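Local coordinates for DUF1491 domain-containing protein (Caulobacter crescentus, PDB 4GOQ) that is of unknown function but folds as a small alpha/beta domain of the DUF1491 family, a mixed five-stranded sheet with helices, at residues A22-A32 with D87-D97; E46-E54 with M65-L76. All blocks are in the same frame, centred on the assembly; numbering follows the deposited sequence.

Contact 1 of 2, residues A22-A32 with D87-D97; sequences AFATVARKGDA and DPDIWVVEIED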
loop_
_atom_site.group_PDB
_atom_site.type_symbol
_atom_site.label_atom_id
_atom_site.label_comp_id
_atom_site.label_asym_id
_atom_site.label_seq_id
_atom_site.Cartn_x
_atom_site.Cartn_y
_atom_site.Cartn_z
ATOM N N ALA A 22 6.717 12.545 -3.509
ATOM C CA ALA A 22 7.169 11.199 -3.203
ATOM C C ALA A 22 7.440 10.411 -4.471
ATOM O O ALA A 22 7.028 10.811 -5.549
ATOM C CB ALA A 22 6.138 10.480 -2.340
ATOM N N PHE A 23 8.200 9.334 -4.349
ATOM C CA PHE A 23 8.452 8.421 -5.453
ATOM C C PHE A 23 7.383 7.322 -5.273
ATOM O O PHE A 23 7.274 6.769 -4.180
ATOM C CB PHE A 23 9.913 7.921 -5.417
ATOM C CG PHE A 23 10.382 7.005 -6.532
ATOM C CD1 PHE A 23 10.282 7.392 -7.865
ATOM C CD2 PHE A 23 10.999 5.790 -6.244
ATOM C CE1 PHE A 23 10.726 6.551 -8.895
ATOM C CE2 PHE A 23 11.462 4.955 -7.273
ATOM C CZ PHE A 23 11.319 5.340 -8.592
ATOM N N ALA A 24 6.491 7.125 -6.261
ATOM C CA ALA A 24 5.427 6.125 -6.123
ATOM C C ALA A 24 5.434 5.233 -7.336
ATOM O O ALA A 24 5.343 5.733 -8.461
ATOM C CB ALA A 24 4.083 6.800 -5.952
ATOM N N THR A 25 5.569 3.928 -7.132
ATOM C CA THR A 25 5.605 3.035 -8.285
ATOM C C THR A 25 4.783 1.773 -8.015
ATOM O O THR A 25 4.550 1.387 -6.875
ATOM C CB THR A 25 7.064 2.758 -8.724
ATOM O OG1 THR A 25 7.075 1.966 -9.907
ATOM C CG2 THR A 25 7.897 2.123 -7.654
ATOM N N VAL A 26 4.300 1.192 -9.081
ATOM C CA VAL A 26 3.510 -0.027 -9.008
ATOM C C VAL A 26 4.548 -1.159 -9.051
ATOM O O VAL A 26 5.171 -1.392 -10.096
ATOM C CB VAL A 26 2.466 -0.096 -10.150
ATOM C CG1 VAL A 26 1.821 -1.484 -10.200
ATOM C CG2 VAL A 26 1.393 0.988 -9.967
ATOM N N ALA A 27 4.747 -1.826 -7.915
ATOM C CA ALA A 27 5.696 -2.946 -7.779
ATOM C C ALA A 27 5.068 -4.242 -8.252
ATOM O O ALA A 27 5.780 -5.173 -8.595
ATOM C CB ALA A 27 6.159 -3.080 -6.346
ATOM N N ARG A 28 3.738 -4.306 -8.258
ATOM C CA ARG A 28 3.014 -5.461 -8.803
ATOM C C ARG A 28 1.670 -4.987 -9.342
ATOM O O ARG A 28 0.879 -4.377 -8.621
ATOM C CB ARG A 28 2.843 -6.610 -7.786
ATOM C CG ARG A 28 2.397 -7.911 -8.446
ATOM C CD ARG A 28 2.165 -9.036 -7.441
ATOM N NE ARG A 28 1.964 -10.349 -8.100
ATOM C CZ ARG A 28 0.794 -10.812 -8.539
ATOM N NH1 ARG A 28 -0.307 -10.081 -8.420
ATOM N NH2 ARG A 28 0.720 -12.003 -9.117
ATOM N N LYS A 29 1.429 -5.252 -10.616
ATOM C CA LYS A 29 0.169 -4.873 -11.244
ATOM C C LYS A 29 -0.796 -6.037 -11.096
ATOM O O LYS A 29 -0.591 -7.067 -11.739
ATOM C CB LYS A 29 0.427 -4.539 -12.738
ATOM C CG LYS A 29 -0.688 -3.748 -13.407
ATOM C CD LYS A 29 -0.321 -3.364 -14.846
ATOM C CE LYS A 29 -0.518 -4.495 -15.836
ATOM N NZ LYS A 29 0.146 -4.210 -17.138
ATOM N N GLY A 30 -1.823 -5.881 -10.256
ATOM C CA GLY A 30 -2.800 -6.949 -10.066
ATOM C C GLY A 30 -4.013 -6.824 -10.970
ATOM O O GLY A 30 -3.950 -6.138 -12.001
ATOM N N ASP A 31 -5.125 -7.501 -10.593
ATOM C CA ASP A 31 -6.379 -7.472 -11.347
ATOM C C ASP A 31 -6.941 -6.041 -11.381
ATOM O O ASP A 31 -7.148 -5.427 -10.333
ATOM C CB ASP A 31 -7.430 -8.462 -10.779
ATOM C CG ASP A 31 -8.738 -8.453 -11.564
ATOM O OD1 ASP A 31 -8.734 -8.918 -12.717
ATOM O OD2 ASP A 31 -9.735 -7.872 -11.064
ATOM N N ALA A 32 -7.150 -5.504 -12.610
ATOM C CA ALA A 32 -7.562 -4.106 -12.809
ATOM C C ALA A 32 -8.868 -3.737 -12.099
ATOM O O ALA A 32 -8.982 -2.638 -11.564
ATOM C CB ALA A 32 -7.726 -3.826 -14.311
ATOM N N ASP A 87 -2.652 -14.469 -2.980
ATOM C CA ASP A 87 -3.549 -13.771 -3.873
ATOM C C ASP A 87 -2.827 -13.297 -5.156
ATOM O O ASP A 87 -2.357 -12.158 -5.204
ATOM C CB ASP A 87 -4.183 -12.583 -3.133
ATOM C CG ASP A 87 -5.219 -11.817 -3.936
ATOM O OD1 ASP A 87 -5.571 -12.277 -5.060
ATOM O OD2 ASP A 87 -5.700 -10.784 -3.437
ATOM N N PRO A 88 -2.880 -14.101 -6.245
ATOM C CA PRO A 88 -2.217 -13.711 -7.505
ATOM C C PRO A 88 -2.829 -12.485 -8.207
ATOM O O PRO A 88 -2.239 -12.010 -9.176
ATOM C CB PRO A 88 -2.379 -14.971 -8.376
ATOM C CG PRO A 88 -2.487 -16.094 -7.357
ATOM C CD PRO A 88 -3.388 -15.485 -6.331
ATOM N N ASP A 89 -3.980 -11.953 -7.725
ATOM C CA ASP A 89 -4.623 -10.748 -8.293
ATOM C C ASP A 89 -4.193 -9.463 -7.544
ATOM O O ASP A 89 -4.699 -8.363 -7.835
ATOM C CB ASP A 89 -6.163 -10.896 -8.202
ATOM C CG ASP A 89 -6.775 -11.866 -9.203
ATOM O OD1 ASP A 89 -6.094 -12.204 -10.200
ATOM O OD2 ASP A 89 -7.953 -12.240 -9.019
ATOM N N ILE A 90 -3.320 -9.607 -6.535
ATOM C CA ILE A 90 -2.935 -8.473 -5.691
ATOM C C ILE A 90 -1.997 -7.448 -6.392
ATOM O O ILE A 90 -1.098 -7.799 -7.168
ATOM C CB ILE A 90 -2.315 -8.956 -4.338
ATOM C CG1 ILE A 90 -2.549 -7.926 -3.220
ATOM C CG2 ILE A 90 -0.811 -9.359 -4.469
ATOM C CD1 ILE A 90 -2.266 -8.458 -1.721
ATOM N N TRP A 91 -2.226 -6.175 -6.066
ATOM C CA TRP A 91 -1.398 -5.042 -6.441
ATOM C C TRP A 91 -0.441 -4.761 -5.322
ATOM O O TRP A 91 -0.768 -4.988 -4.155
ATOM C CB TRP A 91 -2.252 -3.774 -6.657
ATOM C CG TRP A 91 -3.101 -3.789 -7.895
ATOM C CD1 TRP A 91 -4.238 -4.506 -8.103
ATOM C CD2 TRP A 91 -2.924 -2.965 -9.047
ATOM N NE1 TRP A 91 -4.779 -4.190 -9.329
ATOM C CE2 TRP A 91 -3.984 -3.253 -9.936
ATOM C CE3 TRP A 91 -1.955 -2.016 -9.426
ATOM C CZ2 TRP A 91 -4.118 -2.617 -11.178
ATOM C CZ3 TRP A 91 -2.073 -1.397 -10.662
ATOM C CH2 TRP A 91 -3.148 -1.697 -11.524
ATOM N N VAL A 92 0.737 -4.245 -5.657
ATOM C CA VAL A 92 1.686 -3.794 -4.649
ATOM C C VAL A 92 2.136 -2.425 -5.106
ATOM O O VAL A 92 2.580 -2.272 -6.249
ATOM C CB VAL A 92 2.883 -4.761 -4.384
ATOM C CG1 VAL A 92 3.838 -4.167 -3.328
ATOM C CG2 VAL A 92 2.391 -6.153 -3.939
ATOM N N VAL A 93 2.016 -1.432 -4.219
ATOM C CA VAL A 93 2.393 -0.058 -4.519
ATOM C C VAL A 93 3.446 0.349 -3.527
ATOM O O VAL A 93 3.241 0.188 -2.317
ATOM C CB VAL A 93 1.171 0.914 -4.496
ATOM C CG1 VAL A 93 1.639 2.351 -4.705
ATOM C CG2 VAL A 93 0.132 0.535 -5.570
ATOM N N GLU A 94 4.590 0.833 -4.018
ATOM C CA GLU A 94 5.662 1.251 -3.105
ATOM C C GLU A 94 5.779 2.762 -3.195
ATOM O O GLU A 94 5.781 3.329 -4.291
ATOM C CB GLU A 94 6.990 0.526 -3.469
ATOM C CG GLU A 94 8.122 0.780 -2.497
ATOM C CD GLU A 94 9.297 -0.176 -2.647
ATOM O OE1 GLU A 94 9.456 -0.764 -3.740
ATOM O OE2 GLU A 94 10.065 -0.337 -1.673
ATOM N N ILE A 95 5.767 3.423 -2.030
ATOM C CA ILE A 95 5.856 4.869 -1.946
ATOM C C ILE A 95 7.067 5.209 -1.088
ATOM O O ILE A 95 7.170 4.753 0.051
ATOM C CB ILE A 95 4.537 5.489 -1.391
ATOM C CG1 ILE A 95 3.315 5.187 -2.339
ATOM C CG2 ILE A 95 4.711 7.000 -1.154
ATOM C CD1 ILE A 95 2.013 5.468 -1.764
ATOM N N GLU A 96 7.970 6.009 -1.638
ATOM C CA GLU A 96 9.165 6.452 -0.953
ATOM C C GLU A 96 9.046 7.944 -0.726
ATOM O O GLU A 96 8.992 8.728 -1.674
ATOM C CB GLU A 96 10.415 6.080 -1.742
ATOM C CG GLU A 96 10.861 4.644 -1.531
ATOM C CD GLU A 96 12.081 4.249 -2.339
ATOM O OE1 GLU A 96 11.928 3.955 -3.546
ATOM O OE2 GLU A 96 13.192 4.227 -1.761
ATOM N N ASP A 97 8.923 8.334 0.539
ATOM C CA ASP A 97 8.696 9.721 0.880
ATOM C C ASP A 97 9.614 10.160 2.001
ATOM O O ASP A 97 9.869 9.388 2.931
ATOM C CB ASP A 97 7.221 9.921 1.283
ATOM C CG ASP A 97 6.863 11.354 1.631
ATOM O OD1 ASP A 97 6.940 12.226 0.730
ATOM O OD2 ASP A 97 6.483 11.602 2.793
#
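Arg28 runs alongside residues 88-92 and grips two backbone carbonyls of the turn ahead of strand 91-97. Its CB packs on Val92 CB at 3.9 Å. CG lies anti to the backbone N (chi1 -166°) and the chain stays extended as far as NE, which carries CG and CD past Ile90 O. At the tip, NH1 donates to a lone pair of Ile90 O at 2.7 Å. NH1 bonds Pro88 O as well, and NH2 joins it on that oxygen, end-on and from the same face of its carbonyl plane. Both oxygens lie in the guanidinium plane, so the bonds fix how the group is turned.

On the other face of the sheet, Trp91 lies over Gly30, whose CA sits 3.6 Å from the centroid of the five-membered ring. A CB on Gly30 would clash with Asp89 O and Trp91 CD1. Trp91 NE1 donates to Asp31 O at 2.9 Å, in the ring plane but well above the carbonyl plane. Lys29 CG rests off-centre on the six-membered ring.

Further along, Phe23 and Thr25 exchange backbone bonds with Glu96 and Glu94. Val92 O accepts from both Ala27 N and Arg28 N. This is a classic beta bulge in the antiparallel pairing of an edge strand.

Contact 2 of 2, residues E46-E54 with M65-L76; sequences EGTARLFSE and MQPVRSTFEPDL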
loop_
_atom_site.group_PDB
_atom_site.type_symbol
_atom_site.label_atom_id
_atom_site.label_comp_id
_atom_site.label_asym_id
_atom_site.label_seq_id
_atom_site.Cartn_x
_atom_site.Cartn_y
_atom_site.Cartn_z
ATOM N N GLU A 46 13.700 8.515 8.379
ATOM C CA GLU A 46 13.790 7.649 9.553
ATOM C C GLU A 46 14.440 6.288 9.246
ATOM O O GLU A 46 14.791 5.553 10.180
ATOM C CB GLU A 46 12.405 7.432 10.168
ATOM C CG GLU A 46 11.808 8.665 10.826
ATOM C CD GLU A 46 10.523 8.451 11.609
ATOM O OE1 GLU A 46 9.877 7.389 11.442
ATOM O OE2 GLU A 46 10.151 9.364 12.382
ATOM N N GLY A 47 14.581 5.960 7.960
ATOM C CA GLY A 47 15.148 4.689 7.523
ATOM C C GLY A 47 14.259 3.522 7.909
ATOM O O GLY A 47 14.752 2.433 8.230
ATOM N N THR A 48 12.925 3.758 7.910
ATOM C CA THR A 48 11.967 2.739 8.294
ATOM C C THR A 48 10.834 2.613 7.271
ATOM O O THR A 48 10.716 3.450 6.383
ATOM C CB THR A 48 11.426 3.004 9.683
ATOM O OG1 THR A 48 10.758 1.807 10.107
ATOM C CG2 THR A 48 10.499 4.238 9.737
ATOM N N ALA A 49 10.004 1.559 7.406
ATOM C CA ALA A 49 8.935 1.335 6.441
ATOM C C ALA A 49 7.730 0.657 7.073
ATOM O O ALA A 49 7.838 -0.027 8.102
ATOM C CB ALA A 49 9.468 0.506 5.281
ATOM N N ARG A 50 6.566 0.854 6.445
ATOM C CA ARG A 50 5.333 0.251 6.901
ATOM C C ARG A 50 4.644 -0.423 5.735
ATOM O O ARG A 50 4.824 -0.012 4.590
ATOM C CB ARG A 50 4.401 1.308 7.528
ATOM C CG ARG A 50 4.919 1.864 8.861
ATOM C CD ARG A 50 4.009 2.989 9.344
ATOM N NE ARG A 50 4.039 4.152 8.447
ATOM C CZ ARG A 50 3.191 5.175 8.525
ATOM N NH1 ARG A 50 2.258 5.198 9.459
ATOM N NH2 ARG A 50 3.278 6.185 7.667
ATOM N N LEU A 51 3.848 -1.436 6.030
ATOM C CA LEU A 51 3.080 -2.135 4.994
ATOM C C LEU A 51 1.606 -2.084 5.405
ATOM O O LEU A 51 1.278 -2.350 6.569
ATOM C CB LEU A 51 3.604 -3.568 4.856
ATOM C CG LEU A 51 3.266 -4.347 3.600
ATOM C CD1 LEU A 51 3.875 -3.690 2.355
ATOM C CD2 LEU A 51 3.850 -5.752 3.704
ATOM N N PHE A 52 0.739 -1.649 4.476
ATOM C CA PHE A 52 -0.688 -1.503 4.718
ATOM C C PHE A 52 -1.476 -2.427 3.786
ATOM O O PHE A 52 -1.167 -2.496 2.592
ATOM C CB PHE A 52 -1.127 -0.017 4.515
ATOM C CG PHE A 52 -0.448 0.971 5.441
ATOM C CD1 PHE A 52 -0.890 1.139 6.750
ATOM C CD2 PHE A 52 0.622 1.741 5.002
ATOM C CE1 PHE A 52 -0.269 2.055 7.604
ATOM C CE2 PHE A 52 1.229 2.670 5.851
ATOM C CZ PHE A 52 0.793 2.809 7.151
ATOM N N SER A 53 -2.453 -3.158 4.344
ATOM C CA SER A 53 -3.396 -4.012 3.611
ATOM C C SER A 53 -4.832 -3.585 3.951
ATOM O O SER A 53 -5.083 -2.904 4.951
ATOM C CB SER A 53 -3.184 -5.499 3.881
ATOM O OG SER A 53 -3.495 -5.825 5.229
ATOM N N GLU A 54 -5.768 -3.969 3.098
ATOM C CA GLU A 54 -7.171 -3.577 3.224
ATOM C C GLU A 54 -7.930 -4.361 4.271
ATOM O O GLU A 54 -7.774 -5.568 4.392
ATOM C CB GLU A 54 -7.871 -3.752 1.881
ATOM C CG GLU A 54 -7.259 -2.948 0.757
ATOM C CD GLU A 54 -7.958 -3.116 -0.578
ATOM O OE1 GLU A 54 -9.110 -2.653 -0.731
ATOM O OE2 GLU A 54 -7.347 -3.718 -1.480
HETATM N N MSE A 65 -4.960 -1.593 7.542
HETATM C CA MSE A 65 -4.367 -2.261 8.702
HETATM C C MSE A 65 -2.918 -2.583 8.361
HETATM O O MSE A 65 -2.583 -2.609 7.175
HETATM C CB MSE A 65 -5.173 -3.537 9.104
HETATM C CG MSE A 65 -5.224 -4.652 8.032
HETATM SE SE MSE A 65 -6.261 -6.281 8.536
HETATM C CE MSE A 65 -5.438 -7.535 7.357
ATOM N N GLN A 66 -2.075 -2.851 9.366
ATOM C CA GLN A 66 -0.679 -3.275 9.148
ATOM C C GLN A 66 -0.629 -4.758 9.455
ATOM O O GLN A 66 -0.795 -5.147 10.611
ATOM C CB GLN A 66 0.327 -2.464 9.977
ATOM C CG GLN A 66 0.341 -0.999 9.543
ATOM C CD GLN A 66 1.279 -0.193 10.383
ATOM O OE1 GLN A 66 2.468 -0.484 10.458
ATOM N NE2 GLN A 66 0.763 0.832 11.046
ATOM N N PRO A 67 -0.550 -5.609 8.411
ATOM C CA PRO A 67 -0.590 -7.070 8.648
ATOM C C PRO A 67 0.724 -7.634 9.185
ATOM O O PRO A 67 0.783 -8.784 9.620
ATOM C CB PRO A 67 -0.891 -7.633 7.263
ATOM C CG PRO A 67 -0.271 -6.646 6.315
ATOM C CD PRO A 67 -0.404 -5.290 6.969
ATOM N N VAL A 68 1.775 -6.822 9.138
ATOM C CA VAL A 68 3.123 -7.152 9.614
ATOM C C VAL A 68 3.770 -5.817 10.012
ATOM O O VAL A 68 3.522 -4.799 9.357
ATOM C CB VAL A 68 3.965 -7.957 8.572
ATOM C CG1 VAL A 68 4.030 -7.227 7.234
ATOM C CG2 VAL A 68 5.383 -8.281 9.095
ATOM N N ARG A 69 4.518 -5.821 11.129
ATOM C CA ARG A 69 5.240 -4.644 11.590
ATOM C C ARG A 69 6.661 -5.032 11.816
ATOM O O ARG A 69 6.924 -6.042 12.478
ATOM C CB ARG A 69 4.663 -4.068 12.888
ATOM C CG ARG A 69 3.230 -3.597 12.776
ATOM C CD ARG A 69 2.725 -3.262 14.169
ATOM N NE ARG A 69 1.292 -3.005 14.101
ATOM C CZ ARG A 69 0.746 -1.801 14.144
ATOM N NH1 ARG A 69 1.502 -0.726 14.334
ATOM N NH2 ARG A 69 -0.568 -1.662 14.045
ATOM N N SER A 70 7.592 -4.254 11.249
ATOM C CA SER A 70 9.010 -4.507 11.425
ATOM C C SER A 70 9.836 -3.290 11.037
ATOM O O SER A 70 9.575 -2.673 10.005
ATOM C CB SER A 70 9.440 -5.718 10.592
ATOM O OG SER A 70 10.799 -6.045 10.843
ATOM N N THR A 71 10.893 -3.012 11.798
ATOM C CA THR A 71 11.854 -1.961 11.437
ATOM C C THR A 71 12.867 -2.522 10.409
ATOM O O THR A 71 13.688 -1.766 9.873
ATOM C CB THR A 71 12.593 -1.407 12.668
ATOM O OG1 THR A 71 13.252 -2.476 13.339
ATOM C CG2 THR A 71 11.668 -0.634 13.612
ATOM N N PHE A 72 12.788 -3.846 10.132
ATOM C CA PHE A 72 13.666 -4.548 9.175
ATOM C C PHE A 72 12.894 -4.762 7.886
ATOM O O PHE A 72 12.032 -5.643 7.794
ATOM C CB PHE A 72 14.177 -5.860 9.782
ATOM C CG PHE A 72 15.375 -6.414 9.045
ATOM C CD1 PHE A 72 16.598 -5.755 9.077
ATOM C CD2 PHE A 72 15.271 -7.579 8.296
ATOM C CE1 PHE A 72 17.708 -6.273 8.393
ATOM C CE2 PHE A 72 16.382 -8.100 7.614
ATOM C CZ PHE A 72 17.579 -7.425 7.636
ATOM N N GLU A 73 13.127 -3.867 6.907
ATOM C CA GLU A 73 12.378 -3.790 5.649
ATOM C C GLU A 73 12.263 -5.146 4.892
ATOM O O GLU A 73 11.169 -5.451 4.388
ATOM C CB GLU A 73 12.974 -2.723 4.738
ATOM C CG GLU A 73 12.001 -2.307 3.654
ATOM C CD GLU A 73 12.564 -1.296 2.682
ATOM O OE1 GLU A 73 13.143 -0.278 3.126
ATOM O OE2 GLU A 73 12.427 -1.529 1.464
ATOM N N PRO A 74 13.308 -6.008 4.836
ATOM C CA PRO A 74 13.135 -7.285 4.115
ATOM C C PRO A 74 11.968 -8.143 4.627
ATOM O O PRO A 74 11.442 -8.917 3.839
ATOM C CB PRO A 74 14.477 -7.972 4.310
ATOM C CG PRO A 74 15.447 -6.828 4.350
ATOM C CD PRO A 74 14.723 -5.817 5.218
ATOM N N ASP A 75 11.549 -8.002 5.914
ATOM C CA ASP A 75 10.341 -8.683 6.421
ATOM C C ASP A 75 9.069 -8.214 5.675
ATOM O O ASP A 75 8.118 -8.984 5.493
ATOM C CB ASP A 75 10.161 -8.426 7.926
ATOM C CG ASP A 75 11.230 -9.040 8.793
ATOM O OD1 ASP A 75 11.678 -10.198 8.477
ATOM O OD2 ASP A 75 11.653 -8.369 9.769
ATOM N N LEU A 76 9.036 -6.945 5.271
ATOM C CA LEU A 76 7.872 -6.398 4.534
ATOM C C LEU A 76 7.891 -6.923 3.105
ATOM O O LEU A 76 6.847 -7.312 2.595
ATOM C CB LEU A 76 7.823 -4.861 4.555
ATOM C CG LEU A 76 8.004 -4.192 5.945
ATOM C CD1 LEU A 76 7.816 -2.687 5.823
ATOM C CD2 LEU A 76 7.026 -4.756 6.981
HETATM O O HOH W 1 13.380 0.995 5.463
HETATM O O HOH W 2 8.913 0.160 10.658
HETATM O O HOH W 3 6.607 -1.857 9.859
HETATM O O HOH W 4 3.903 -2.198 8.964
#
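The end of an antiparallel strand pairing, beyond which the chain peels away and waters fill in for backbone bonds, joins residues 46-54 to 65-76. The paired end is Ser53 with Met65. Ser53 N donates to Met65 O at 2.9 Å, and Met65 N returns a bond of the same length to Ser53 O. Met65, a selenomethionine, in the conformer given here lays its CG and CE against Ser53 OG. Pro67 CG comes to 3.5 Å from the same hydroxyl oxygen.

Gln66 lies side by side with Phe52, its CG 3.7 Å from Phe52 CE1, the ring and amide planes 58° apart. With CG anti to the carbonyl carbon (chi1 -65°) and the chain extended, OE1 reaches a water that also lies within bonding distance of Val68 O and accepts from Leu51 N. Gln66 NE2 is bonded to Glu109 O. Replacing Gln66 by alanine removes the amide, which is likely to leave that water with one partner fewer and Glu109 O without this donor, and to uncover the flank of Phe52.

Farther on, a second water accepts from Ser70 N and lies 2.8 Å from Ala49 O. On the apolar side, Leu76 CD1 meets Ala49 CB at 3.6 Å, and Leu51 CD2 touches Val68 CG1 at 3.8 Å. Ser70 OG accepts from Phe72 N in an ST turn and donates to Asp75 OD2 just ahead.

Strand 48-56 lies between strands 37-43 and 62-65. The start of helix 74-86 packs on it through Leu76, and Tyr79 of that helix touches Leu51, Pro67 and Val68.

How the contacts relate
From the N terminus, helix 6-19 leads into strand 23-28, the first half of contact 1. The chain then forms strand 37-43 and turns into 48-56. It reverses between 56 and 62, and strand 62-65 and the residues after it run back along 48-56, which closes the short loop of contact 2. Helix 74-86 follows and delivers the chain to strand 91-97, where contact 1 closes a much longer loop. Contact 2 therefore lies wholly within that loop, and the two do not cross. Contact 1 ties one edge of the sheet to its neighbour, and contact 2 works toward the opposite edge. Strand 37-43 lies between them. Lys40 on it forms salt bridges with both Glu73 and Glu94.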